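Local coordinates for protein fructosamine deglycase FrlB (Bacillus subtilis, PDB 3EUA) that converts a range of fructosamine 6-phosphates to glucose 6-phosphate and a free amino acid, at residues K177-N182 with A279-T284; A170-A175 with L299-R304; G230-G235 with T264-Y269; E238-D241 with P245-I248. All blocks are in the same frame, centred on the assembly; numbering follows the deposited sequence.

Interaction 1. Residues K177-N182 with A279-T284; sequences KQEADN and ASYDFT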
loop_
_atom_site.group_PDB
_atom_site.type_symbol
_atom_site.label_atom_id
_atom_site.label_comp_id
_atom_site.label_asym_id
_atom_site.label_seq_id
_atom_site.Cartn_x
_atom_site.Cartn_y
_atom_site.Cartn_z
ATOM N N LYS A 177 -23.095 0.943 21.009
ATOM C CA LYS A 177 -23.590 0.810 22.373
ATOM C C LYS A 177 -22.669 -0.080 23.165
ATOM O O LYS A 177 -22.255 0.226 24.288
ATOM C CB LYS A 177 -24.985 0.174 22.330
ATOM C CG LYS A 177 -25.666 -0.153 23.657
ATOM C CD LYS A 177 -27.079 -0.719 23.359
ATOM C CE LYS A 177 -27.864 -1.212 24.594
ATOM N NZ LYS A 177 -27.330 -2.486 25.209
ATOM N N GLN A 178 -22.342 -1.205 22.562
ATOM C CA GLN A 178 -21.472 -2.172 23.189
ATOM C C GLN A 178 -20.058 -1.654 23.430
ATOM O O GLN A 178 -19.415 -2.059 24.392
ATOM C CB GLN A 178 -21.460 -3.458 22.339
ATOM C CG GLN A 178 -20.300 -4.395 22.540
ATOM C CD GLN A 178 -20.402 -5.631 21.662
ATOM O OE1 GLN A 178 -21.499 -6.145 21.427
ATOM N NE2 GLN A 178 -19.260 -6.142 21.221
ATOM N N GLU A 179 -19.586 -0.744 22.584
ATOM C CA GLU A 179 -18.221 -0.189 22.703
ATOM C C GLU A 179 -18.067 1.161 23.411
ATOM O O GLU A 179 -16.930 1.635 23.585
ATOM C CB GLU A 179 -17.626 -0.034 21.286
ATOM C CG GLU A 179 -17.378 -1.342 20.534
ATOM C CD GLU A 179 -16.125 -2.080 21.002
ATOM O OE1 GLU A 179 -15.735 -1.913 22.170
ATOM O OE2 GLU A 179 -15.527 -2.839 20.201
ATOM N N ALA A 180 -19.179 1.764 23.816
ATOM C CA ALA A 180 -19.181 3.085 24.448
ATOM C C ALA A 180 -18.202 3.243 25.624
ATOM O O ALA A 180 -17.484 4.229 25.711
ATOM C CB ALA A 180 -20.598 3.413 24.877
ATOM N N ASP A 181 -18.172 2.280 26.538
ATOM C CA ASP A 181 -17.250 2.371 27.676
ATOM C C ASP A 181 -15.805 2.184 27.208
ATOM O O ASP A 181 -14.906 2.860 27.702
ATOM C CB ASP A 181 -17.652 1.373 28.758
ATOM C CG ASP A 181 -19.005 1.731 29.397
ATOM O OD1 ASP A 181 -19.478 2.887 29.197
ATOM O OD2 ASP A 181 -19.595 0.876 30.104
ATOM N N ASN A 182 -15.593 1.263 26.268
ATOM C CA ASN A 182 -14.259 1.049 25.700
ATOM C C ASN A 182 -13.717 2.284 25.025
ATOM O O ASN A 182 -12.512 2.516 25.062
ATOM C CB ASN A 182 -14.248 -0.104 24.710
ATOM C CG ASN A 182 -14.441 -1.450 25.385
ATOM O OD1 ASN A 182 -14.309 -1.566 26.612
ATOM N ND2 ASN A 182 -14.755 -2.477 24.594
ATOM N N ALA A 279 -15.958 -9.984 15.199
ATOM C CA ALA A 279 -16.664 -11.189 15.624
ATOM C C ALA A 279 -17.490 -10.947 16.887
ATOM O O ALA A 279 -18.439 -11.700 17.142
ATOM C CB ALA A 279 -15.689 -12.331 15.794
ATOM N N SER A 280 -17.164 -9.899 17.657
ATOM C CA SER A 280 -17.910 -9.553 18.875
ATOM C C SER A 280 -19.187 -8.764 18.569
ATOM O O SER A 280 -19.965 -8.531 19.476
ATOM C CB SER A 280 -17.015 -8.799 19.859
ATOM O OG SER A 280 -16.659 -7.521 19.370
ATOM N N TYR A 281 -19.391 -8.351 17.312
ATOM C CA TYR A 281 -20.577 -7.620 16.908
ATOM C C TYR A 281 -21.615 -8.583 16.358
ATOM O O TYR A 281 -21.325 -9.763 16.133
ATOM C CB TYR A 281 -20.222 -6.503 15.897
ATOM C CG TYR A 281 -19.073 -5.624 16.349
ATOM C CD1 TYR A 281 -18.949 -5.214 17.679
ATOM C CD2 TYR A 281 -18.141 -5.156 15.442
ATOM C CE1 TYR A 281 -17.891 -4.411 18.099
ATOM C CE2 TYR A 281 -17.066 -4.324 15.854
ATOM C CZ TYR A 281 -16.954 -3.966 17.177
ATOM O OH TYR A 281 -15.916 -3.171 17.578
ATOM N N ASP A 282 -22.830 -8.084 16.133
ATOM C CA ASP A 282 -23.946 -8.912 15.662
ATOM C C ASP A 282 -24.161 -8.857 14.154
ATOM O O ASP A 282 -24.785 -7.929 13.659
ATOM C CB ASP A 282 -25.204 -8.449 16.400
ATOM C CG ASP A 282 -26.435 -9.255 16.047
ATOM O OD1 ASP A 282 -26.335 -10.171 15.200
ATOM O OD2 ASP A 282 -27.516 -8.957 16.620
ATOM N N PHE A 283 -23.664 -9.864 13.445
ATOM C CA PHE A 283 -23.824 -9.985 12.001
ATOM C C PHE A 283 -24.815 -11.080 11.651
ATOM O O PHE A 283 -24.809 -11.583 10.543
ATOM C CB PHE A 283 -22.464 -10.282 11.347
ATOM C CG PHE A 283 -21.521 -9.082 11.310
ATOM C CD1 PHE A 283 -20.732 -8.758 12.408
ATOM C CD2 PHE A 283 -21.407 -8.318 10.169
ATOM C CE1 PHE A 283 -19.882 -7.662 12.364
ATOM C CE2 PHE A 283 -20.566 -7.235 10.122
ATOM C CZ PHE A 283 -19.810 -6.901 11.214
ATOM N N THR A 284 -25.698 -11.430 12.585
ATOM C CA THR A 284 -26.664 -12.501 12.377
ATOM C C THR A 284 -27.682 -12.236 11.252
ATOM O O THR A 284 -28.215 -13.201 10.683
ATOM C CB THR A 284 -27.409 -12.843 13.744
ATOM O OG1 THR A 284 -28.201 -11.737 14.186
ATOM C CG2 THR A 284 -26.409 -13.188 14.863
HETATM O O HOH W 1 -16.888 -5.100 21.439
#
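The phenol of Tyr281 donates from OH to Glu179 OE2 at 2.7 Å. It meets that oxygen on its anti lone pair, the one turned away from OE1, while OE2 lies at the edge of the tyrosine ring and in its plane. The two side chains cross at about a right angle, with carboxylate and ring planes 69° apart. A bend in the glutamate chain (chi2 -77°) brings the acid group round to the hydroxyl. The other oxygen, Glu179 OE1, accepts from Asn182 ND2 at 2.7 Å and, more weakly, from Tyr306 OH. Donors on both oxygens restrain rotation of this buried carboxylate and probably favour its charged form. Tyrosine suits the place because a rigid apolar ring can lie inside while its hydroxyl donates a hydrogen bond.

Gln178 makes the outer bond. Its chain, extended beyond CG, carries Gln178 NE2 to Ser280 O, 3.0 Å away with an N-H...O angle of 160°. The acceptor sits almost exactly in the glutamine amide plane, yet NE2 stands above the carbonyl plane of Ser280 and is not on a lone pair. Gln178 NE2 also donates to a water at 2.6 Å, and that water donates to Ser280 OG, whose own hydroxyl bonds Asp277 O. A long amide is apt here, since one nitrogen serves two acceptors on the exposed side of the contact.

The contact joins the loop between strand 273-277 and helix 288-313, part of the second SIS domain, to helix 158-190, with the Tyr281 ring also lying on Ala175 and on Val298 of helix 288-313.

Interaction 2. Residues A170-A175 with L299-R304; sequences AVYEKA and LNRVLR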
loop_
_atom_site.group_PDB
_atom_site.type_symbol
_atom_site.label_atom_id
_atom_site.label_comp_id
_atom_site.label_asym_id
_atom_site.label_seq_id
_atom_site.Cartn_x
_atom_site.Cartn_y
_atom_site.Cartn_z
ATOM N N ALA A 170 -28.298 -1.237 11.868
ATOM C CA ALA A 170 -28.639 -1.818 13.159
ATOM C C ALA A 170 -27.378 -2.406 13.810
ATOM O O ALA A 170 -27.215 -2.343 15.036
ATOM C CB ALA A 170 -29.718 -2.881 13.004
ATOM N N VAL A 171 -26.476 -2.939 12.979
ATOM C CA VAL A 171 -25.198 -3.493 13.462
ATOM C C VAL A 171 -24.366 -2.362 14.086
ATOM O O VAL A 171 -23.795 -2.538 15.170
ATOM C CB VAL A 171 -24.368 -4.197 12.330
ATOM C CG1 VAL A 171 -23.127 -4.880 12.913
ATOM C CG2 VAL A 171 -25.224 -5.247 11.551
ATOM N N TYR A 172 -24.299 -1.223 13.390
ATOM C CA TYR A 172 -23.610 -0.028 13.885
ATOM C C TYR A 172 -24.132 0.376 15.246
ATOM O O TYR A 172 -23.368 0.593 16.157
ATOM C CB TYR A 172 -23.866 1.121 12.934
ATOM C CG TYR A 172 -23.073 1.191 11.650
ATOM C CD1 TYR A 172 -22.348 0.120 11.140
ATOM C CD2 TYR A 172 -23.125 2.344 10.910
ATOM C CE1 TYR A 172 -21.643 0.241 9.925
ATOM C CE2 TYR A 172 -22.433 2.486 9.730
ATOM C CZ TYR A 172 -21.698 1.449 9.232
ATOM O OH TYR A 172 -21.076 1.677 8.027
ATOM N N GLU A 173 -25.452 0.410 15.407
ATOM C CA GLU A 173 -26.060 0.866 16.665
ATOM C C GLU A 173 -25.714 -0.031 17.815
ATOM O O GLU A 173 -25.406 0.417 18.916
ATOM C CB GLU A 173 -27.586 0.917 16.582
ATOM C CG GLU A 173 -28.168 1.810 15.501
ATOM C CD GLU A 173 -27.839 3.288 15.627
ATOM O OE1 GLU A 173 -27.509 3.764 16.734
ATOM O OE2 GLU A 173 -27.947 3.990 14.588
ATOM N N LYS A 174 -25.823 -1.318 17.564
ATOM C CA LYS A 174 -25.516 -2.266 18.624
ATOM C C LYS A 174 -24.036 -2.233 18.960
ATOM O O LYS A 174 -23.662 -2.275 20.124
ATOM C CB LYS A 174 -25.880 -3.708 18.278
ATOM C CG LYS A 174 -27.321 -3.972 18.119
ATOM C CD LYS A 174 -27.550 -5.439 18.003
ATOM C CE LYS A 174 -28.977 -5.775 17.629
ATOM N NZ LYS A 174 -29.226 -5.348 16.230
ATOM N N ALA A 175 -23.201 -2.158 17.930
ATOM C CA ALA A 175 -21.748 -2.106 18.126
ATOM C C ALA A 175 -21.309 -0.844 18.881
ATOM O O ALA A 175 -20.462 -0.910 19.766
ATOM C CB ALA A 175 -21.030 -2.216 16.775
ATOM N N LEU A 299 -16.290 -1.711 11.786
ATOM C CA LEU A 299 -15.056 -1.413 12.519
ATOM C C LEU A 299 -14.747 0.086 12.392
ATOM O O LEU A 299 -14.427 0.769 13.382
ATOM C CB LEU A 299 -13.907 -2.320 12.026
ATOM C CG LEU A 299 -13.920 -3.821 12.427
ATOM C CD1 LEU A 299 -12.978 -4.692 11.570
ATOM C CD2 LEU A 299 -13.567 -3.915 13.939
ATOM N N ASN A 300 -14.908 0.605 11.188
ATOM C CA ASN A 300 -14.697 2.011 10.947
ATOM C C ASN A 300 -15.630 2.917 11.751
ATOM O O ASN A 300 -15.202 3.976 12.250
ATOM C CB ASN A 300 -14.896 2.333 9.477
ATOM C CG ASN A 300 -14.554 3.744 9.166
ATOM O OD1 ASN A 300 -13.422 4.147 9.367
ATOM N ND2 ASN A 300 -15.515 4.510 8.618
ATOM N N ARG A 301 -16.904 2.530 11.830
ATOM C CA ARG A 301 -17.889 3.322 12.573
ATOM C C ARG A 301 -17.572 3.330 14.061
ATOM O O ARG A 301 -17.654 4.349 14.725
ATOM C CB ARG A 301 -19.292 2.774 12.352
ATOM C CG ARG A 301 -20.418 3.548 13.081
ATOM C CD ARG A 301 -20.507 5.029 12.595
ATOM N NE ARG A 301 -21.350 5.870 13.438
ATOM C CZ ARG A 301 -20.936 6.532 14.518
ATOM N NH1 ARG A 301 -19.690 6.467 14.945
ATOM N NH2 ARG A 301 -21.789 7.276 15.190
ATOM N N VAL A 302 -17.205 2.170 14.606
ATOM C CA VAL A 302 -16.851 2.086 16.034
ATOM C C VAL A 302 -15.640 2.958 16.341
ATOM O O VAL A 302 -15.625 3.699 17.337
ATOM C CB VAL A 302 -16.576 0.646 16.438
ATOM C CG1 VAL A 302 -15.951 0.572 17.829
ATOM C CG2 VAL A 302 -17.890 -0.175 16.341
ATOM N N LEU A 303 -14.635 2.901 15.464
ATOM C CA LEU A 303 -13.416 3.699 15.609
ATOM C C LEU A 303 -13.716 5.193 15.636
ATOM O O LEU A 303 -13.049 5.940 16.340
ATOM C CB LEU A 303 -12.415 3.374 14.507
ATOM C CG LEU A 303 -11.593 2.100 14.682
ATOM C CD1 LEU A 303 -10.823 1.846 13.423
ATOM C CD2 LEU A 303 -10.670 2.207 15.921
ATOM N N ARG A 304 -14.742 5.623 14.912
ATOM C CA ARG A 304 -15.110 7.025 14.954
ATOM C C ARG A 304 -15.547 7.417 16.362
ATOM O O ARG A 304 -15.287 8.528 16.764
ATOM C CB ARG A 304 -16.233 7.362 13.988
ATOM C CG ARG A 304 -16.480 8.880 13.835
ATOM C CD ARG A 304 -15.495 9.431 12.877
ATOM N NE ARG A 304 -15.525 10.881 12.735
ATOM C CZ ARG A 304 -14.868 11.546 11.776
ATOM N NH1 ARG A 304 -14.948 12.872 11.714
ATOM N NH2 ARG A 304 -14.156 10.896 10.848
#
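Tyr172 offers one ring face to the aliphatic part of Arg301 in a CH-pi contact. Arg301 CB stands 3.9 Å from the centroid of the Tyr172 ring and only 3° off its normal, practically over the middle, and Arg301 CG comes to 3.7 Å from Tyr172 CD2 over the same ring. The arginine chain leaves the backbone with CG anti to N and then bends at chi2 (62°), which carries the guanidinium beyond the ring, its plane 81° from that of the tyrosine. Methylenes thus do the touching; arginine suits this partly exposed edge because its methylenes can pack on a ring while its charged end lies beyond the ring's edge. The pairing joins helix 158-190 to helix 288-313, two helices packed side by side, the latter lying on strand 273-277 of the parallel sheet of the second SIS domain, where Leu276 touches Val302.

The remaining contact is purely apolar: Ala175 CB meets Val302 CG2 at 3.8 Å. Alanine's small side chain lets the backbones come close, with 6.8 Å between CA of Ala175 and CA of Val302, and the branched valine places a methyl beside it. Both residues are buried, and Ala175 also lies against Val298.

Interaction 3. Residues G230-G235 with T264-Y269; sequences GEYFHG and TFSKKY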
loop_
_atom_site.group_PDB
_atom_site.type_symbol
_atom_site.label_atom_id
_atom_site.label_comp_id
_atom_site.label_asym_id
_atom_site.label_seq_id
_atom_site.Cartn_x
_atom_site.Cartn_y
_atom_site.Cartn_z
ATOM N N GLY A 230 0.107 -9.165 8.209
ATOM C CA GLY A 230 1.056 -10.176 7.677
ATOM C C GLY A 230 2.505 -9.644 7.755
ATOM O O GLY A 230 3.408 -10.297 8.308
ATOM N N GLU A 231 2.700 -8.431 7.228
ATOM C CA GLU A 231 4.004 -7.749 7.214
ATOM C C GLU A 231 4.664 -7.591 8.604
ATOM O O GLU A 231 5.899 -7.583 8.710
ATOM C CB GLU A 231 3.826 -6.369 6.560
ATOM C CG GLU A 231 3.549 -6.370 5.018
ATOM C CD GLU A 231 4.752 -6.837 4.212
ATOM O OE1 GLU A 231 5.522 -5.950 3.778
ATOM O OE2 GLU A 231 4.990 -8.068 4.101
ATOM N N TYR A 232 3.820 -7.417 9.626
ATOM C CA TYR A 232 4.193 -7.284 11.041
ATOM C C TYR A 232 5.303 -8.215 11.475
ATOM O O TYR A 232 6.271 -7.787 12.089
ATOM C CB TYR A 232 2.953 -7.617 11.880
ATOM C CG TYR A 232 3.037 -7.439 13.402
ATOM C CD1 TYR A 232 3.317 -6.187 13.962
ATOM C CD2 TYR A 232 2.722 -8.480 14.272
ATOM C CE1 TYR A 232 3.331 -5.976 15.324
ATOM C CE2 TYR A 232 2.712 -8.266 15.656
ATOM C CZ TYR A 232 3.019 -7.008 16.167
ATOM O OH TYR A 232 3.027 -6.777 17.535
ATOM N N PHE A 233 5.189 -9.486 11.099
ATOM C CA PHE A 233 6.144 -10.513 11.514
ATOM C C PHE A 233 7.435 -10.550 10.692
ATOM O O PHE A 233 8.294 -11.433 10.900
ATOM C CB PHE A 233 5.461 -11.898 11.535
ATOM C CG PHE A 233 4.437 -12.039 12.604
ATOM C CD1 PHE A 233 4.828 -12.107 13.924
ATOM C CD2 PHE A 233 3.081 -12.099 12.305
ATOM C CE1 PHE A 233 3.903 -12.213 14.927
ATOM C CE2 PHE A 233 2.142 -12.204 13.295
ATOM C CZ PHE A 233 2.554 -12.283 14.625
ATOM N N HIS A 234 7.616 -9.533 9.840
ATOM C CA HIS A 234 8.795 -9.439 8.991
ATOM C C HIS A 234 9.517 -8.128 9.178
ATOM O O HIS A 234 10.210 -7.645 8.273
ATOM C CB HIS A 234 8.377 -9.745 7.566
ATOM C CG HIS A 234 7.769 -11.097 7.474
ATOM N ND1 HIS A 234 8.528 -12.252 7.528
ATOM C CD2 HIS A 234 6.479 -11.489 7.476
ATOM C CE1 HIS A 234 7.719 -13.299 7.512
ATOM N NE2 HIS A 234 6.473 -12.862 7.480
ATOM N N GLY A 235 9.380 -7.588 10.392
ATOM C CA GLY A 235 10.106 -6.420 10.779
ATOM C C GLY A 235 9.476 -5.565 11.851
ATOM O O GLY A 235 10.078 -5.365 12.900
ATOM N N THR A 264 -2.223 -12.430 18.891
ATOM C CA THR A 264 -1.631 -13.400 19.806
ATOM C C THR A 264 -0.235 -12.948 20.256
ATOM O O THR A 264 0.064 -12.932 21.450
ATOM C CB THR A 264 -1.564 -14.833 19.169
ATOM O OG1 THR A 264 -2.892 -15.297 18.904
ATOM C CG2 THR A 264 -0.892 -15.811 20.087
ATOM N N PHE A 265 0.611 -12.589 19.290
ATOM C CA PHE A 265 1.947 -12.150 19.603
ATOM C C PHE A 265 1.929 -10.885 20.449
ATOM O O PHE A 265 2.592 -10.826 21.479
ATOM C CB PHE A 265 2.725 -11.889 18.311
ATOM C CG PHE A 265 4.106 -11.402 18.537
ATOM C CD1 PHE A 265 5.128 -12.300 18.785
ATOM C CD2 PHE A 265 4.405 -10.040 18.468
ATOM C CE1 PHE A 265 6.400 -11.872 18.983
ATOM C CE2 PHE A 265 5.695 -9.583 18.682
ATOM C CZ PHE A 265 6.690 -10.500 18.929
ATOM N N SER A 266 1.148 -9.893 20.005
ATOM C CA SER A 266 1.055 -8.584 20.657
ATOM C C SER A 266 0.600 -8.680 22.113
ATOM O O SER A 266 1.059 -7.895 22.944
ATOM C CB SER A 266 0.144 -7.635 19.861
ATOM O OG SER A 266 0.601 -7.517 18.513
ATOM N N LYS A 267 -0.299 -9.625 22.408
ATOM C CA LYS A 267 -0.756 -9.847 23.772
ATOM C C LYS A 267 0.347 -10.421 24.676
ATOM O O LYS A 267 0.341 -10.181 25.881
ATOM C CB LYS A 267 -1.975 -10.766 23.772
ATOM C CG LYS A 267 -3.250 -10.146 23.218
ATOM C CD LYS A 267 -4.504 -10.846 23.777
ATOM C CE LYS A 267 -4.678 -12.280 23.334
ATOM N NZ LYS A 267 -5.602 -13.010 24.269
ATOM N N LYS A 268 1.289 -11.162 24.102
ATOM C CA LYS A 268 2.389 -11.729 24.877
ATOM C C LYS A 268 3.499 -10.714 25.147
ATOM O O LYS A 268 4.024 -10.660 26.263
ATOM C CB LYS A 268 2.972 -12.945 24.155
ATOM C CG LYS A 268 4.039 -13.722 24.958
ATOM C CD LYS A 268 4.441 -15.015 24.199
ATOM C CE LYS A 268 5.445 -15.897 24.931
ATOM N NZ LYS A 268 4.833 -16.426 26.179
ATOM N N TYR A 269 3.845 -9.915 24.139
ATOM C CA TYR A 269 4.946 -8.944 24.238
ATOM C C TYR A 269 4.574 -7.474 24.394
ATOM O O TYR A 269 5.423 -6.637 24.684
ATOM C CB TYR A 269 5.833 -9.107 23.007
ATOM C CG TYR A 269 6.376 -10.466 23.031
ATOM C CD1 TYR A 269 7.397 -10.793 23.908
ATOM C CD2 TYR A 269 5.811 -11.464 22.273
ATOM C CE1 TYR A 269 7.861 -12.062 23.978
ATOM C CE2 TYR A 269 6.268 -12.735 22.341
ATOM C CZ TYR A 269 7.288 -13.042 23.181
ATOM O OH TYR A 269 7.733 -14.342 23.203
#
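A single hydrogen bond spans this contact, from Tyr232 OH to Ser266 OG at 2.7 Å. With CG anti to the backbone N (chi1 -175°), Tyr232 projects its ring from the loop to helix 256-269. The serine is short enough to receive the hydroxyl beside the helix, and its own proton goes to Ala262 O, one turn earlier.

Aromatic contacts lie beside this bond. Phe233 directs its edge at the face of Phe265 in an offset edge-to-face pair, centroids 5.6 Å apart and planes at 81°. Tyr232 meets Phe265 obliquely, and Tyr232 OH lies at the edge of the phenylalanine ring, 3.7 Å from Phe265 CD2. Within the loop, Tyr232 CD2 sits 3.7 Å above the ring plane of Phe233, over its centre, which makes the three rings one cluster. Phe233 is further engaged by Arg261 in a cation-pi contact.

Apolar contact continues on the helix side, where Phe265 CB approaches Phe233 CE1 at 3.6 Å, in the plane of the Phe233 ring. Flat, bulky rings fit here because they span the distance between backbones whose nearest CA atoms, those of Phe233 and Phe265, are 9.3 Å apart.

The loop reaches into the interface with the second subunit: Glu231 bonds Ser60 and Tyr209 of that subunit, whose Tyr329 packs on Phe265. The chemistry implies that the buried hydroxyls are satisfied in one direction, tyrosine to serine to helix carbonyl, a hydrogen-bonded chain that is probably cooperative and lets a polar pair sit among rings.

Interaction 4. Residues E238-D241 with P245-I248; sequences EIID and PFII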
loop_
_atom_site.group_PDB
_atom_site.type_symbol
_atom_site.label_atom_id
_atom_site.label_comp_id
_atom_site.label_asym_id
_atom_site.label_seq_id
_atom_site.Cartn_x
_atom_site.Cartn_y
_atom_site.Cartn_z
ATOM N N GLU A 238 9.295 -6.004 15.906
ATOM C CA GLU A 238 10.429 -5.704 16.797
ATOM C C GLU A 238 10.206 -4.434 17.629
ATOM O O GLU A 238 10.824 -4.262 18.693
ATOM C CB GLU A 238 11.717 -5.561 15.995
ATOM C CG GLU A 238 12.269 -6.867 15.522
ATOM C CD GLU A 238 12.948 -7.713 16.612
ATOM O OE1 GLU A 238 13.597 -7.173 17.519
ATOM O OE2 GLU A 238 12.903 -8.937 16.519
ATOM N N ILE A 239 9.330 -3.557 17.160
ATOM C CA ILE A 239 9.046 -2.304 17.851
ATOM C C ILE A 239 8.174 -2.467 19.104
ATOM O O ILE A 239 8.229 -1.636 20.006
ATOM C CB ILE A 239 8.306 -1.278 16.908
ATOM C CG1 ILE A 239 8.581 0.158 17.332
ATOM C CG2 ILE A 239 6.831 -1.513 16.906
ATOM C CD1 ILE A 239 10.053 0.575 17.246
ATOM N N ILE A 240 7.420 -3.546 19.205
ATOM C CA ILE A 240 6.512 -3.663 20.324
ATOM C C ILE A 240 7.185 -4.047 21.641
ATOM O O ILE A 240 8.167 -4.817 21.687
ATOM C CB ILE A 240 5.297 -4.616 20.001
ATOM C CG1 ILE A 240 4.088 -4.300 20.891
ATOM C CG2 ILE A 240 5.665 -6.101 20.115
ATOM C CD1 ILE A 240 2.809 -5.027 20.467
ATOM N N ASP A 241 6.678 -3.422 22.704
ATOM C CA ASP A 241 7.060 -3.715 24.087
ATOM C C ASP A 241 5.843 -3.267 24.910
ATOM O O ASP A 241 4.853 -2.800 24.325
ATOM C CB ASP A 241 8.422 -3.114 24.498
ATOM C CG ASP A 241 8.412 -1.609 24.638
ATOM O OD1 ASP A 241 7.334 -1.029 24.809
ATOM O OD2 ASP A 241 9.521 -1.013 24.649
ATOM N N PRO A 245 1.572 1.683 22.320
ATOM C CA PRO A 245 0.174 1.442 22.014
ATOM C C PRO A 245 -0.125 0.937 20.582
ATOM O O PRO A 245 0.364 1.491 19.579
ATOM C CB PRO A 245 -0.467 2.819 22.186
ATOM C CG PRO A 245 0.499 3.634 22.942
ATOM C CD PRO A 245 1.816 3.125 22.478
ATOM N N PHE A 246 -0.944 -0.105 20.517
ATOM C CA PHE A 246 -1.410 -0.708 19.265
ATOM C C PHE A 246 -2.914 -0.854 19.248
ATOM O O PHE A 246 -3.481 -1.372 20.204
ATOM C CB PHE A 246 -0.830 -2.129 19.074
ATOM C CG PHE A 246 0.461 -2.175 18.256
ATOM C CD1 PHE A 246 1.692 -1.906 18.836
ATOM C CD2 PHE A 246 0.423 -2.492 16.913
ATOM C CE1 PHE A 246 2.871 -1.962 18.080
ATOM C CE2 PHE A 246 1.599 -2.531 16.157
ATOM C CZ PHE A 246 2.810 -2.265 16.745
ATOM N N ILE A 247 -3.549 -0.384 18.176
ATOM C CA ILE A 247 -4.961 -0.579 17.938
ATOM C C ILE A 247 -4.968 -1.708 16.920
ATOM O O ILE A 247 -4.396 -1.563 15.830
ATOM C CB ILE A 247 -5.682 0.616 17.301
ATOM C CG1 ILE A 247 -5.768 1.810 18.253
ATOM C CG2 ILE A 247 -7.107 0.200 16.834
ATOM C CD1 ILE A 247 -6.221 3.065 17.518
ATOM N N ILE A 248 -5.616 -2.807 17.263
ATOM C CA ILE A 248 -5.653 -3.996 16.428
ATOM C C ILE A 248 -7.059 -4.353 16.004
ATOM O O ILE A 248 -7.967 -4.471 16.826
ATOM C CB ILE A 248 -5.046 -5.154 17.214
ATOM C CG1 ILE A 248 -3.564 -4.848 17.448
ATOM C CG2 ILE A 248 -5.303 -6.502 16.489
ATOM C CD1 ILE A 248 -2.775 -5.914 18.224
#
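Ile239 ends a short 3-10 segment and Ile240 follows it with an extended psi of 141°, while Phe246 opens strand 246-250. Only three residues separate the two segments, yet their backbones do not pair: the nearest CA atoms, of Ile240 and Pro245, are 8.3 Å apart, and side chains bridge the distance.

The ring of Phe246 receives two isoleucines. Ile240 comes to it obliquely with its long branch, Ile240 CD1 lying 3.7 Å from Phe246 CD1 and Ile240 CG1 3.9 Å from Phe246 CE1. That branch runs extended (chi2 170°), which takes its terminal methyl as far as Phe246 CD1. Ile239 uses its other branch, CG2, at the ring's far edge and near its plane, 4.1 Å from Phe246 CZ. Beta-branched isoleucine is apt in both positions, being wholly apolar with a methyl on each of two arms; in Ile240 one arm meets the ring while the other, CG2, packs on Phe265.

Phe246 also stacks on Tyr197 of the neighbouring strand 197-200, and Ile239 touches the same tyrosine. Ile240 also packs against Ser266 of helix 256-269, while its backbone O accepts from Tyr323 OH of the second subunit. Strand 246-250 itself lies inside the parallel sheet of the second SIS domain, between strands 197-200 and 273-277, so the contact lays the preceding loop beside the start of strand 246-250, the following helix and the second subunit.

Interactions 1 and 2 share helix 158-190 and touch each other, tying it to helix 288-313 and to the loop before that helix. Interaction 1 is partly buried and mainly polar, with a water bridging on its exposed side; interaction 2, deeper, relies on CH-pi and methyl packing. Interactions 3 and 4, centres 8 Å apart, are wholly buried among their touching residues and adjoin the second subunit; Ile240 meets Tyr232, so the loop 230-241 runs through both. Rings dominate interaction 3, with one hydroxyl pair, whereas interaction 4 is entirely apolar. Leu303 touching Ile247 joins interactions 2 and 4 where helix 288-313 packs on strand 246-250.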